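Local coordinates for protein alcohol dehydrogenase, zinc-containing (Streptococcus pneumoniae serotype 2, PDB 5YLN) that probably oxidises alcohols to aldehydes or ketones, or runs the reverse reaction, as a zinc-dependent, NAD-linked dehydrogenase, at residues Ala187-Gln192 and Pro316-Thr321. Residues are numbered along the deposited sequence; the frame is centred on the assembly and turned at random.
Sequences ALLTAQ and PEKLVT
Leu189 pushes its forked end from helix 182-191 into the short 3-10 turn at 316-319, and its two methyls meet different partners there. CD1 lies 4.1 Å from Leu319 CD1, the two leucines reaching toward each other tip to tip, and 4.2 Å from Pro316 CA. CD2 is taken by the lysine: Lys318 CE lies 3.7 Å from Leu189 CD2, the aliphatic chain running obliquely over the leucine. In Lys318, CG is wedged between the backbone N and the carbonyl carbon (chi1 52°), and from there the extended chain passes the leucine and carries the ammonium to Phe215 in a cation-pi contact. No hydrogen bond joins the two segments; the meeting is apolar, and its three hydrophobic members are buried. Helix 182-191 follows strand 174-178 in the Rossmann-type coenzyme domain of the medium-chain dehydrogenases, where a glycine-rich turn of GxGxxG pattern probably leads into it. The 3-10 turn sits just before strand 322-325, which belongs to the mixed sheet with strands of the GroES-like domain, so the contact bridges the two lobes. Leu319 also touches Met151 of helix 146-151, and Ala148 of the same helix touches Pro316. Gln192 folds its amide back: NE2 donates to Leu188 O at 2.9 Å, nearly straight at 175° but from above the carbonyl plane, and the same nitrogen also bonds Phe215 O.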
# COMPACT_ATOMS: atom_id res chain seq x y z
N ALA A 187 14.48 -9.73 8.49
CA ALA A 187 14.05 -9.39 7.13
C ALA A 187 15.20 -9.55 6.13
O ALA A 187 14.97 -9.96 4.99
CB ALA A 187 13.53 -7.96 7.10
N LEU A 188 16.41 -9.19 6.55
CA LEU A 188 17.58 -9.35 5.69
C LEU A 188 17.79 -10.82 5.31
O LEU A 188 18.07 -11.13 4.15
CB LEU A 188 18.81 -8.81 6.41
CG LEU A 188 20.17 -9.01 5.75
CD1 LEU A 188 20.23 -8.34 4.36
CD2 LEU A 188 21.27 -8.45 6.67
N LEU A 189 17.65 -11.73 6.28
CA LEU A 189 17.86 -13.15 5.99
C LEU A 189 16.81 -13.68 5.02
O LEU A 189 17.14 -14.40 4.07
CB LEU A 189 17.84 -13.97 7.28
CG LEU A 189 19.02 -13.70 8.22
CD1 LEU A 189 18.82 -14.46 9.50
CD2 LEU A 189 20.33 -14.08 7.57
N THR A 190 15.55 -13.36 5.26
CA THR A 190 14.50 -13.92 4.41
C THR A 190 14.37 -13.20 3.08
O THR A 190 13.86 -13.80 2.13
CB THR A 190 13.16 -13.92 5.15
OG1 THR A 190 12.77 -12.58 5.47
CG2 THR A 190 13.26 -14.74 6.43
N ALA A 191 14.83 -11.94 2.97
CA ALA A 191 14.82 -11.28 1.67
C ALA A 191 15.74 -11.99 0.70
O ALA A 191 15.57 -11.85 -0.52
CB ALA A 191 15.25 -9.81 1.78
N GLN A 192 16.76 -12.68 1.20
CA GLN A 192 17.68 -13.37 0.32
C GLN A 192 17.07 -14.61 -0.32
O GLN A 192 17.64 -15.13 -1.28
CB GLN A 192 18.96 -13.72 1.08
CG GLN A 192 19.78 -12.50 1.39
CD GLN A 192 20.88 -12.74 2.44
OE1 GLN A 192 21.94 -13.26 2.12
NE2 GLN A 192 20.63 -12.33 3.67
N PRO A 316 18.87 -19.15 10.46
CA PRO A 316 18.38 -18.12 11.41
C PRO A 316 18.98 -18.23 12.80
O PRO A 316 18.85 -17.28 13.58
CB PRO A 316 16.87 -18.36 11.44
CG PRO A 316 16.72 -19.80 11.02
CD PRO A 316 17.79 -20.06 10.04
N GLU A 317 19.62 -19.34 13.15
CA GLU A 317 20.19 -19.44 14.48
C GLU A 317 21.25 -18.39 14.74
O GLU A 317 21.60 -18.17 15.90
CB GLU A 317 20.76 -20.85 14.73
CG GLU A 317 21.83 -21.31 13.76
CD GLU A 317 21.28 -21.95 12.48
OE1 GLU A 317 22.05 -22.67 11.82
OE2 GLU A 317 20.09 -21.75 12.13
N LYS A 318 21.76 -17.71 13.70
CA LYS A 318 22.73 -16.66 13.95
C LYS A 318 22.10 -15.38 14.49
O LYS A 318 22.84 -14.46 14.86
CB LYS A 318 23.57 -16.38 12.69
CG LYS A 318 22.80 -16.10 11.42
CD LYS A 318 23.75 -16.06 10.21
CE LYS A 318 23.00 -16.27 8.90
NZ LYS A 318 23.91 -16.52 7.73
N LEU A 319 20.77 -15.30 14.57
CA LEU A 319 20.11 -14.24 15.32
C LEU A 319 20.31 -14.37 16.83
O LEU A 319 20.03 -13.42 17.57
CB LEU A 319 18.61 -14.23 15.01
CG LEU A 319 18.32 -13.72 13.59
CD1 LEU A 319 16.91 -14.06 13.15
CD2 LEU A 319 18.55 -12.21 13.48
N VAL A 320 20.78 -15.52 17.32
CA VAL A 320 20.87 -15.76 18.76
C VAL A 320 22.32 -15.59 19.19
O VAL A 320 23.22 -16.25 18.67
CB VAL A 320 20.34 -17.16 19.14
CG1 VAL A 320 20.63 -17.44 20.63
CG2 VAL A 320 18.84 -17.24 18.84
N THR A 321 22.53 -14.71 20.18
CA THR A 321 23.86 -14.31 20.60
C THR A 321 24.16 -14.58 22.07
O THR A 321 25.33 -14.65 22.43
CB THR A 321 24.09 -12.82 20.32
OG1 THR A 321 23.08 -12.06 21.00
CG2 THR A 321 24.01 -12.52 18.81